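Local coordinates for protein Rubredoxin\:oxygen oxidoreductase (Desulfovibrio gigas, PDB 1E5D) that catalyses the four-electron reduction of one oxygen molecule to two water molecules, with a diiron centre and flavin mononucleotide as cofactors, at residues Tyr140-Leu145 / Ile162-Phe167; Tyr74-His79 / Asp149-Trp154; Phe167-Ala172 / Ile222-Gly227; Ala189-Tyr194 / Val240-Glu245. One frame throughout, in Å; residues are numbered along the deposited sequence.

Contact 1 of 4, residues Tyr140-Leu145 / Ile162-Phe167; sequences YETRML and ISNDIF. With FEO (mu-oxo-diiron), chain D.
Ile166 reaches across to Thr142 and Leu145 with its longer branch. From CB the side chain divides. CG2 turns back within its own segment and lies over one face of the Phe167 ring, offset toward the rim, while CG1 leaves beside the backbone N (chi1 -49°) and heads for the facing turn. There Ile166 CG1 passes 3.6 Å from Leu145 O. The terminal CD1 abuts both partners, 4.0 Å from Leu145 CB and 3.8 Å from Thr142 OG1, the threonine and isoleucine meeting tip to tip. Thr142 OG1 has its hydrogen bond with Ser150. Each side of the contact carries a beta turn, type II from Thr142 to Leu145 and type II' from Ser163 to Ile166. No direct hydrogen bond joins the two turns; instead, a water donates to Leu145 O at 3.1 Å and to Asn164 OD1 at 2.6 Å. Next to this packing, Asp165 spans the diiron centre, with OD1 2.0 Å from FE1 and OD2 1.9 Å from FE2. The turns are thus joined by apolar contact and one bridging water, while both oxygens of the Asp165 carboxylate are used on the irons.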
# COMPACT_ATOMS: atom_id res chain seq x y z
N TYR A 140 15.29 -22.04 27.36
CA TYR A 140 13.94 -22.48 27.01
C TYR A 140 13.63 -22.16 25.56
O TYR A 140 14.03 -21.12 25.03
CB TYR A 140 12.90 -21.87 27.95
CG TYR A 140 13.04 -22.38 29.37
CD1 TYR A 140 12.77 -23.71 29.67
CD2 TYR A 140 13.46 -21.54 30.40
CE1 TYR A 140 12.90 -24.19 30.96
CE2 TYR A 140 13.59 -22.02 31.69
CZ TYR A 140 13.31 -23.34 31.96
OH TYR A 140 13.45 -23.80 33.25
N GLU A 141 12.91 -23.07 24.92
CA GLU A 141 12.52 -22.86 23.53
C GLU A 141 11.17 -22.16 23.46
O GLU A 141 10.25 -22.44 24.23
CB GLU A 141 12.48 -24.17 22.76
CG GLU A 141 13.83 -24.87 22.64
CD GLU A 141 13.78 -26.08 21.72
OE1 GLU A 141 12.69 -26.67 21.56
OE2 GLU A 141 14.83 -26.43 21.16
N THR A 142 11.08 -21.24 22.51
CA THR A 142 9.89 -20.43 22.31
C THR A 142 9.59 -20.33 20.81
O THR A 142 9.46 -19.23 20.28
CB THR A 142 10.05 -19.03 22.92
OG1 THR A 142 11.37 -18.53 22.66
CG2 THR A 142 9.93 -19.10 24.44
N ARG A 143 9.51 -21.49 20.16
CA ARG A 143 9.26 -21.55 18.73
C ARG A 143 8.05 -20.68 18.35
O ARG A 143 7.10 -20.63 19.12
CB ARG A 143 9.07 -22.98 18.25
CG ARG A 143 9.85 -24.02 19.02
CD ARG A 143 10.91 -24.74 18.21
NE ARG A 143 10.55 -26.09 17.83
CZ ARG A 143 11.16 -27.24 18.03
NH1 ARG A 143 12.31 -27.33 18.69
NH2 ARG A 143 10.61 -28.36 17.57
N MET A 144 8.15 -20.05 17.19
CA MET A 144 7.21 -19.14 16.58
C MET A 144 6.91 -17.92 17.46
O MET A 144 5.84 -17.33 17.39
CB MET A 144 5.88 -19.84 16.24
CG MET A 144 6.08 -20.98 15.25
SD MET A 144 7.42 -20.68 14.09
CE MET A 144 6.74 -19.31 13.16
N LEU A 145 7.89 -17.55 18.27
CA LEU A 145 7.82 -16.31 19.04
C LEU A 145 9.07 -15.47 18.80
O LEU A 145 9.89 -15.35 19.72
CB LEU A 145 7.67 -16.60 20.53
CG LEU A 145 6.36 -17.23 20.99
CD1 LEU A 145 6.31 -17.28 22.51
CD2 LEU A 145 5.16 -16.46 20.46
N ILE A 162 16.39 -13.31 29.80
CA ILE A 162 16.84 -12.69 28.57
C ILE A 162 16.04 -13.28 27.40
O ILE A 162 16.31 -14.43 27.07
CB ILE A 162 18.35 -12.90 28.38
CG1 ILE A 162 19.19 -12.49 29.60
CG2 ILE A 162 18.83 -12.18 27.12
CD1 ILE A 162 20.65 -12.87 29.54
N SER A 163 15.10 -12.52 26.87
CA SER A 163 13.98 -12.97 26.07
C SER A 163 13.98 -12.67 24.58
O SER A 163 12.91 -12.84 23.96
CB SER A 163 12.68 -12.32 26.62
OG SER A 163 12.92 -10.94 26.78
N ASN A 164 15.07 -12.26 23.97
CA ASN A 164 15.10 -11.87 22.56
C ASN A 164 13.99 -10.86 22.27
O ASN A 164 13.85 -9.89 23.02
CB ASN A 164 15.11 -13.06 21.63
CG ASN A 164 13.90 -13.88 21.30
OD1 ASN A 164 13.08 -13.45 20.48
ND2 ASN A 164 13.76 -15.06 21.89
N ASP A 165 13.25 -10.98 21.18
CA ASP A 165 12.24 -9.99 20.83
C ASP A 165 11.07 -9.98 21.79
O ASP A 165 10.35 -8.99 21.91
CB ASP A 165 11.73 -10.27 19.41
CG ASP A 165 12.71 -9.90 18.32
OD1 ASP A 165 13.46 -8.91 18.48
OD2 ASP A 165 12.75 -10.61 17.28
N ILE A 166 10.81 -11.09 22.48
CA ILE A 166 9.66 -11.17 23.37
C ILE A 166 9.75 -10.12 24.47
O ILE A 166 10.78 -9.99 25.14
CB ILE A 166 9.56 -12.59 23.97
CG1 ILE A 166 9.67 -13.67 22.89
CG2 ILE A 166 8.32 -12.80 24.82
CD1 ILE A 166 9.96 -15.05 23.44
N PHE A 167 8.65 -9.38 24.63
CA PHE A 167 8.53 -8.33 25.64
C PHE A 167 9.23 -7.07 25.16
O PHE A 167 9.25 -6.04 25.85
CB PHE A 167 9.10 -8.75 27.00
CG PHE A 167 8.39 -9.98 27.55
CD1 PHE A 167 7.02 -9.94 27.79
CD2 PHE A 167 9.08 -11.15 27.82
CE1 PHE A 167 6.35 -11.05 28.28
CE2 PHE A 167 8.42 -12.26 28.31
CZ PHE A 167 7.06 -12.21 28.54
FE1 FEO D . 14.34 -8.05 16.84
FE2 FEO D . 12.81 -10.64 15.35
O FEO D . 14.58 -9.27 15.61
O HOH W 1 12.17 -14.07 18.14
O HOH W 2 16.50 -8.71 17.74

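Contact 2 of 4, residues Tyr74-His79 / Asp149-Trp154; sequences YLVIQH and DSMVSW. With FEO (mu-oxo-diiron), chain D.
Asp149 OD1 is gripped twice, by the ring of His79 and by the backbone N of Leu80. The bond from His79 ND1 to Asp149 OD1 is 3.2 Å long and nearly straight (163°); it uses the syn lone pair of the carboxylate, and OD1 lies in the plane of the imidazole. With CG anti to the backbone N (chi1 177°), His79 turns its other nitrogen to the metal, NE2 standing 2.1 Å from FE2 of the diiron centre. The second-shell aspartate thus fixes the rotation of an iron ligand and would be expected to make it more electron-rich. Beside it, Met151 N gives a weak bond to Gln78 O (3.3 Å). The Gln78 side chain runs out over the Met151 carbonyl until OE1 accepts from Ser153 OG at 3.0 Å, from above the amide plane, while its NE2 is taken by Asp49. Apolar packing follows, Met151 CE touching Val76 CG1 at 3.7 Å with the two side chains at about a right angle. Strands 74-77 and 151-155 belong to different sheets of the metallo-beta-lactamase fold; their segments run at 133° and 9.1 Å apart, with Phe48, Phe101 and Phe139 from neighbouring strands packed around Val76.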
# COMPACT_ATOMS: atom_id res chain seq x y z
N TYR A 74 31.81 -17.32 25.30
CA TYR A 74 30.55 -17.85 24.81
C TYR A 74 29.71 -16.81 24.10
O TYR A 74 29.62 -15.65 24.51
CB TYR A 74 29.74 -18.43 25.97
CG TYR A 74 30.25 -19.72 26.55
CD1 TYR A 74 31.03 -20.60 25.80
CD2 TYR A 74 29.93 -20.08 27.86
CE1 TYR A 74 31.49 -21.78 26.36
CE2 TYR A 74 30.38 -21.25 28.41
CZ TYR A 74 31.16 -22.10 27.66
OH TYR A 74 31.61 -23.28 28.21
N LEU A 75 29.08 -17.28 23.03
CA LEU A 75 28.11 -16.47 22.30
C LEU A 75 26.79 -17.22 22.30
O LEU A 75 26.74 -18.35 21.82
CB LEU A 75 28.59 -16.17 20.88
CG LEU A 75 29.83 -15.28 20.77
CD1 LEU A 75 30.31 -15.19 19.34
CD2 LEU A 75 29.55 -13.90 21.34
N VAL A 76 25.74 -16.62 22.84
CA VAL A 76 24.45 -17.32 22.77
C VAL A 76 23.55 -16.63 21.76
O VAL A 76 23.12 -15.50 21.98
CB VAL A 76 23.75 -17.38 24.14
CG1 VAL A 76 22.32 -17.87 23.96
CG2 VAL A 76 24.50 -18.29 25.10
N ILE A 77 23.26 -17.29 20.64
CA ILE A 77 22.40 -16.67 19.64
C ILE A 77 20.99 -17.25 19.69
O ILE A 77 20.77 -18.39 19.31
CB ILE A 77 22.96 -16.81 18.22
CG1 ILE A 77 24.46 -16.50 18.14
CG2 ILE A 77 22.19 -15.92 17.26
CD1 ILE A 77 24.76 -15.09 18.62
N GLN A 78 20.10 -16.40 20.18
CA GLN A 78 18.74 -16.75 20.52
C GLN A 78 17.76 -16.52 19.38
O GLN A 78 16.61 -16.97 19.49
CB GLN A 78 18.25 -15.93 21.72
CG GLN A 78 19.33 -15.72 22.77
CD GLN A 78 18.69 -15.45 24.12
OE1 GLN A 78 18.30 -16.40 24.81
NE2 GLN A 78 18.57 -14.18 24.48
N HIS A 79 18.19 -15.84 18.33
CA HIS A 79 17.25 -15.51 17.23
C HIS A 79 18.12 -15.19 16.04
O HIS A 79 19.15 -14.52 16.23
CB HIS A 79 16.33 -14.41 17.72
CG HIS A 79 15.30 -13.78 16.85
ND1 HIS A 79 14.61 -14.44 15.87
CD2 HIS A 79 14.83 -12.50 16.82
CE1 HIS A 79 13.77 -13.62 15.27
NE2 HIS A 79 13.89 -12.42 15.84
N ASP A 149 13.33 -20.40 15.43
CA ASP A 149 14.59 -20.53 16.14
C ASP A 149 14.57 -19.89 17.52
O ASP A 149 15.46 -20.11 18.34
CB ASP A 149 15.73 -19.89 15.34
CG ASP A 149 15.37 -18.51 14.81
OD1 ASP A 149 15.49 -17.53 15.57
OD2 ASP A 149 14.98 -18.40 13.63
N SER A 150 13.55 -19.09 17.78
CA SER A 150 13.42 -18.36 19.04
C SER A 150 13.58 -19.24 20.28
O SER A 150 12.96 -20.29 20.44
CB SER A 150 12.05 -17.67 19.07
OG SER A 150 11.85 -17.00 20.30
N MET A 151 14.42 -18.77 21.19
CA MET A 151 14.58 -19.37 22.50
C MET A 151 14.95 -18.29 23.51
O MET A 151 15.44 -17.23 23.12
CB MET A 151 15.65 -20.46 22.49
CG MET A 151 17.04 -19.87 22.71
SD MET A 151 18.32 -21.14 22.80
CE MET A 151 19.78 -20.13 22.60
N VAL A 152 14.72 -18.55 24.80
CA VAL A 152 15.05 -17.51 25.78
C VAL A 152 16.01 -18.06 26.82
O VAL A 152 16.19 -19.28 26.91
CB VAL A 152 13.78 -16.94 26.43
CG1 VAL A 152 12.79 -16.53 25.34
CG2 VAL A 152 13.15 -17.96 27.36
N SER A 153 16.63 -17.18 27.60
CA SER A 153 17.63 -17.62 28.56
C SER A 153 17.27 -17.19 29.98
O SER A 153 16.93 -16.05 30.22
CB SER A 153 19.03 -17.09 28.23
OG SER A 153 19.58 -17.84 27.16
N TRP A 154 17.36 -18.16 30.88
CA TRP A 154 16.96 -17.96 32.25
C TRP A 154 18.12 -18.13 33.23
O TRP A 154 18.80 -19.16 33.22
CB TRP A 154 15.85 -18.95 32.60
CG TRP A 154 15.29 -18.86 33.98
CD1 TRP A 154 15.14 -19.88 34.87
CD2 TRP A 154 14.80 -17.68 34.62
NE1 TRP A 154 14.58 -19.40 36.04
CE2 TRP A 154 14.37 -18.05 35.91
CE3 TRP A 154 14.69 -16.34 34.24
CZ2 TRP A 154 13.83 -17.13 36.81
CZ3 TRP A 154 14.16 -15.42 35.13
CH2 TRP A 154 13.73 -15.83 36.41
FE1 FEO D . 14.34 -8.05 16.84
FE2 FEO D . 12.81 -10.64 15.35
O FEO D . 14.58 -9.27 15.61
O HOH W 3 18.67 -19.73 18.40
O HOH W 2 16.50 -8.71 17.74

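Contact 3 of 4, residues Phe167-Ala172 / Ile222-Gly227; sequences FGQNIA and ICPDHG. With FEO (mu-oxo-diiron), chain D.
His226 binds iron through NE2, 2.0 Å from FE1, and at the same time gives its carbonyl to the facing loop: Gln169 N donates to His226 O at 2.9 Å (162°), coming from above the carbonyl plane. The imidazole is held on several sides. Asp225 CB sits over the centre of one face, and Thr34 O takes the ND1 hydrogen. Asn170 lies alongside, pointing the same way with its amide plane turned 51° from the ring, and ND2 is 3.9 Å from His226 CB. Asp225 also reaches the centre indirectly, since the water on FE1 donates to Asp225 OD2 at 2.7 Å, while His84 bonds to the same oxygen. This is the usual plan of the metallo-beta-lactamase fold, in which loops leaving the strand ends carry the metal ligands; here the loop after strand 221-224 presents His226, and the segment 167-172, with an inverse gamma turn centred on Asn170, backs it. Behind the histidine, the bent Gln169 side chain folds over the backbone. Its OE1 comes to 3.3 Å from Gly227 CA and bonds to Val228 N, whereas NE2 donates to Phe167 O at 2.9 Å, on a lone pair in the carbonyl plane. Further from the iron the contact turns apolar. Pro224 CB presses on Gly168 CA at 3.6 Å. Ile222 crosses the Phe167 side chain at about a right angle, its CG2 3.7 Å from Phe167 CD2 and its CD1 over one face of the ring. Ala239 of helix 233-248 touches both residues, and the Tyr243 ring meets that of Phe167 at a slant.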
# COMPACT_ATOMS: atom_id res chain seq x y z
N PHE A 167 8.65 -9.38 24.63
CA PHE A 167 8.53 -8.33 25.64
C PHE A 167 9.23 -7.07 25.16
O PHE A 167 9.25 -6.04 25.85
CB PHE A 167 9.10 -8.75 27.00
CG PHE A 167 8.39 -9.98 27.55
CD1 PHE A 167 7.02 -9.94 27.79
CD2 PHE A 167 9.08 -11.15 27.82
CE1 PHE A 167 6.35 -11.05 28.28
CE2 PHE A 167 8.42 -12.26 28.31
CZ PHE A 167 7.06 -12.21 28.54
N GLY A 168 9.80 -7.16 23.96
CA GLY A 168 10.50 -6.04 23.38
C GLY A 168 9.54 -4.90 23.09
O GLY A 168 8.34 -5.03 22.88
N GLN A 169 10.07 -3.68 23.07
CA GLN A 169 9.24 -2.57 22.65
C GLN A 169 10.14 -1.63 21.85
O GLN A 169 11.31 -1.49 22.17
CB GLN A 169 8.59 -1.84 23.82
CG GLN A 169 8.69 -2.49 25.18
CD GLN A 169 10.08 -2.37 25.77
OE1 GLN A 169 10.71 -1.32 25.78
NE2 GLN A 169 10.59 -3.48 26.28
N ASN A 170 9.60 -0.99 20.81
CA ASN A 170 10.44 -0.03 20.09
C ASN A 170 10.43 1.32 20.79
O ASN A 170 9.62 2.19 20.51
CB ASN A 170 9.92 0.07 18.65
CG ASN A 170 10.32 -1.18 17.89
OD1 ASN A 170 9.55 -1.72 17.09
ND2 ASN A 170 11.54 -1.65 18.14
N ILE A 171 11.35 1.50 21.73
CA ILE A 171 11.51 2.77 22.42
C ILE A 171 12.98 3.17 22.46
O ILE A 171 13.79 2.47 23.07
CB ILE A 171 10.99 2.72 23.87
CG1 ILE A 171 9.49 2.45 23.98
CG2 ILE A 171 11.37 3.99 24.61
CD1 ILE A 171 8.98 2.56 25.40
N ALA A 172 13.31 4.28 21.81
CA ALA A 172 14.68 4.79 21.86
C ALA A 172 14.72 5.91 22.89
O ALA A 172 14.00 6.89 22.74
CB ALA A 172 15.17 5.28 20.51
N ILE A 222 13.44 -8.58 33.07
CA ILE A 222 13.29 -9.16 31.73
C ILE A 222 14.08 -8.31 30.73
O ILE A 222 13.89 -7.10 30.70
CB ILE A 222 11.85 -9.30 31.26
CG1 ILE A 222 11.06 -10.32 32.08
CG2 ILE A 222 11.83 -9.61 29.76
CD1 ILE A 222 9.56 -10.14 32.03
N CYS A 223 14.92 -8.96 29.97
CA CYS A 223 15.87 -8.34 29.07
C CYS A 223 15.60 -8.73 27.62
O CYS A 223 16.06 -9.77 27.14
CB CYS A 223 17.29 -8.75 29.48
SG CYS A 223 17.68 -8.37 31.21
N PRO A 224 14.83 -7.89 26.93
CA PRO A 224 14.53 -8.07 25.51
C PRO A 224 15.55 -7.39 24.59
O PRO A 224 16.35 -6.55 25.01
CB PRO A 224 13.16 -7.40 25.40
CG PRO A 224 13.22 -6.28 26.38
CD PRO A 224 14.16 -6.70 27.47
N ASP A 225 15.49 -7.78 23.32
CA ASP A 225 16.30 -7.31 22.21
C ASP A 225 16.12 -5.82 21.90
O ASP A 225 17.08 -5.21 21.44
CB ASP A 225 15.91 -8.05 20.93
CG ASP A 225 16.56 -9.42 20.84
OD1 ASP A 225 17.47 -9.70 21.64
OD2 ASP A 225 16.13 -10.21 19.97
N HIS A 226 14.92 -5.31 22.13
CA HIS A 226 14.55 -3.95 21.79
C HIS A 226 13.85 -3.23 22.94
O HIS A 226 12.92 -3.76 23.55
CB HIS A 226 13.58 -3.93 20.59
CG HIS A 226 14.03 -4.80 19.46
ND1 HIS A 226 15.20 -4.59 18.77
CD2 HIS A 226 13.47 -5.90 18.91
CE1 HIS A 226 15.33 -5.51 17.84
NE2 HIS A 226 14.30 -6.33 17.90
N GLY A 227 14.29 -2.00 23.20
CA GLY A 227 13.57 -1.19 24.18
C GLY A 227 14.16 -1.34 25.57
O GLY A 227 15.30 -1.79 25.73
FE1 FEO D . 14.34 -8.05 16.84
FE2 FEO D . 12.81 -10.64 15.35
O FEO D . 14.58 -9.27 15.61
O HOH W 2 16.50 -8.71 17.74

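Contact 4 of 4, residues Ala189-Tyr194 / Val240-Glu245; sequences AMREYY and VQKYVE. With OXY (oxygen molecule), chain E.
Tyr194 drives its ring edge into one face of Tyr243, and this T-shaped pair is the dense part of the contact. The ring centroids are 5.0 Å apart with planes at 76°; Tyr194 CD1 comes closest, 3.7 Å from Tyr243 CE2. A chi1 of -170°, with the ring trans to the main-chain nitrogen, turns Tyr194 toward helix 233-248, while its hydroxyl goes on to bond Thr205 of helix 202-214. Next to the pair, the bent end of Met190 packs CE against Lys242 CB at 4.0 Å and also touches the Tyr243 ring. The buried Tyr243 hydroxyl has two partners: it donates to a water at 2.5 Å, which in turn donates to Met190 O, and it is bonded to Phe167 N. Tyr193, whose CD2 lies near the Tyr243 hydroxyl, carries its own OH to the active site, where it makes a weak 3.3 Å bond to O1 of an oxygen molecule that may come from the crystallisation liquor. The outer side is looser and charged. Lys242 NZ and Glu245 OE2 form a salt bridge of 3.1 Å within one helix, while Arg191 NH2 stays 4.3 Å from Glu245 OE2, beyond a salt bridge; Arg191 NH1 pairs with Glu187. Helices 183-198 and 233-248 cross here at -43° with segment axes 10.8 Å apart, and helix 202-214 packs against Tyr194, Tyr243 and Val244.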
# COMPACT_ATOMS: atom_id res chain seq x y z
N ALA A 189 3.65 1.04 23.57
CA ALA A 189 4.72 0.51 22.71
C ALA A 189 4.79 -1.01 22.78
O ALA A 189 5.16 -1.70 21.83
CB ALA A 189 6.05 1.12 23.10
N MET A 190 4.44 -1.57 23.94
CA MET A 190 4.47 -3.03 24.02
C MET A 190 3.42 -3.65 23.11
O MET A 190 3.67 -4.62 22.40
CB MET A 190 4.23 -3.49 25.45
CG MET A 190 5.43 -3.24 26.36
SD MET A 190 4.93 -3.57 28.06
CE MET A 190 4.55 -5.32 27.91
N ARG A 191 2.24 -3.04 23.17
CA ARG A 191 1.13 -3.53 22.37
C ARG A 191 1.45 -3.31 20.90
O ARG A 191 1.25 -4.20 20.07
CB ARG A 191 -0.16 -2.85 22.81
CG ARG A 191 -1.31 -2.83 21.83
CD ARG A 191 -2.61 -2.38 22.50
NE ARG A 191 -3.47 -3.54 22.76
CZ ARG A 191 -3.86 -3.93 23.97
NH1 ARG A 191 -3.47 -3.24 25.04
NH2 ARG A 191 -4.64 -4.99 24.10
N GLU A 192 1.98 -2.12 20.58
CA GLU A 192 2.29 -1.83 19.18
C GLU A 192 3.26 -2.87 18.66
O GLU A 192 3.18 -3.36 17.54
CB GLU A 192 2.86 -0.43 19.00
CG GLU A 192 1.85 0.67 19.29
CD GLU A 192 2.37 2.04 18.91
OE1 GLU A 192 3.60 2.14 18.70
OE2 GLU A 192 1.55 2.99 18.84
N TYR A 193 4.21 -3.21 19.53
CA TYR A 193 5.17 -4.24 19.16
C TYR A 193 4.47 -5.59 19.04
O TYR A 193 4.59 -6.27 18.02
CB TYR A 193 6.31 -4.30 20.19
CG TYR A 193 7.36 -5.28 19.69
CD1 TYR A 193 8.29 -4.88 18.75
CD2 TYR A 193 7.40 -6.58 20.16
CE1 TYR A 193 9.25 -5.76 18.29
CE2 TYR A 193 8.36 -7.47 19.70
CZ TYR A 193 9.28 -7.05 18.77
OH TYR A 193 10.23 -7.92 18.30
N TYR A 194 3.70 -5.99 20.06
CA TYR A 194 3.02 -7.27 19.98
C TYR A 194 2.12 -7.35 18.75
O TYR A 194 2.15 -8.33 18.01
CB TYR A 194 2.15 -7.55 21.23
CG TYR A 194 1.64 -8.97 21.27
CD1 TYR A 194 2.41 -9.96 21.87
CD2 TYR A 194 0.42 -9.35 20.73
CE1 TYR A 194 1.97 -11.27 21.92
CE2 TYR A 194 -0.03 -10.65 20.77
CZ TYR A 194 0.75 -11.62 21.37
OH TYR A 194 0.32 -12.92 21.42
N VAL A 240 4.34 -9.83 31.62
CA VAL A 240 3.74 -11.13 31.36
C VAL A 240 2.22 -11.08 31.43
O VAL A 240 1.55 -11.74 30.64
CB VAL A 240 4.26 -12.18 32.36
CG1 VAL A 240 3.41 -13.44 32.29
CG2 VAL A 240 5.72 -12.48 32.09
N GLN A 241 1.70 -10.29 32.36
CA GLN A 241 0.27 -10.03 32.42
C GLN A 241 -0.24 -9.63 31.04
O GLN A 241 -1.09 -10.26 30.43
CB GLN A 241 -0.00 -8.90 33.41
CG GLN A 241 -0.68 -9.25 34.71
CD GLN A 241 -1.10 -7.99 35.46
OE1 GLN A 241 -1.32 -6.93 34.87
NE2 GLN A 241 -1.21 -8.11 36.78
N LYS A 242 0.35 -8.54 30.56
CA LYS A 242 0.03 -7.92 29.29
C LYS A 242 0.12 -8.87 28.11
O LYS A 242 -0.80 -8.89 27.29
CB LYS A 242 0.98 -6.72 29.11
CG LYS A 242 0.46 -5.51 29.90
CD LYS A 242 -0.65 -4.82 29.12
CE LYS A 242 -1.78 -4.38 30.04
NZ LYS A 242 -2.83 -3.61 29.31
N TYR A 243 1.20 -9.65 28.02
CA TYR A 243 1.34 -10.56 26.89
C TYR A 243 0.17 -11.53 26.84
O TYR A 243 -0.35 -11.82 25.77
CB TYR A 243 2.68 -11.32 26.94
CG TYR A 243 3.65 -10.68 25.97
CD1 TYR A 243 3.79 -9.29 26.02
CD2 TYR A 243 4.39 -11.39 25.05
CE1 TYR A 243 4.65 -8.64 25.16
CE2 TYR A 243 5.25 -10.73 24.18
CZ TYR A 243 5.38 -9.36 24.25
OH TYR A 243 6.24 -8.69 23.40
N VAL A 244 -0.22 -12.00 28.02
CA VAL A 244 -1.39 -12.87 28.12
C VAL A 244 -2.62 -12.13 27.60
O VAL A 244 -3.38 -12.62 26.78
CB VAL A 244 -1.62 -13.33 29.57
CG1 VAL A 244 -2.93 -14.09 29.68
CG2 VAL A 244 -0.46 -14.19 30.04
N GLU A 245 -2.83 -10.92 28.09
CA GLU A 245 -3.89 -10.06 27.60
C GLU A 245 -3.77 -9.82 26.10
O GLU A 245 -4.75 -9.91 25.36
CB GLU A 245 -3.85 -8.74 28.36
CG GLU A 245 -4.91 -7.72 27.97
CD GLU A 245 -4.79 -6.47 28.83
OE1 GLU A 245 -4.26 -6.60 29.95
OE2 GLU A 245 -5.22 -5.39 28.37
O1 OXY E . 12.07 -8.02 15.58
O2 OXY E . 11.45 -7.96 14.55
O HOH W 4 5.95 -6.18 23.44

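Overall arrangement
Contacts 1, 2 and 3 gather round the diiron centre, each supplying it with a ligand. Contacts 1 and 2 alternate along the chain, their centres about 8 Å apart, and meet in the six-stranded sheet through adjacent strands 136-141, 151-155 and 160-164; both close before contacts 3 and 4 open. Strand 221-224, next to 160-164, brings in contact 3, which shares Phe167 with contact 1. Contact 2 also ties this sheet to the seven-stranded one that holds strand 74-77. Contact 4 packs helices, about 11 Å from contact 3 and about 21 Å from contact 2 between centres; it interleaves with contact 3 in sequence. Residues distant in sequence thus converge on one iron site within the beta-lactamase-like domain.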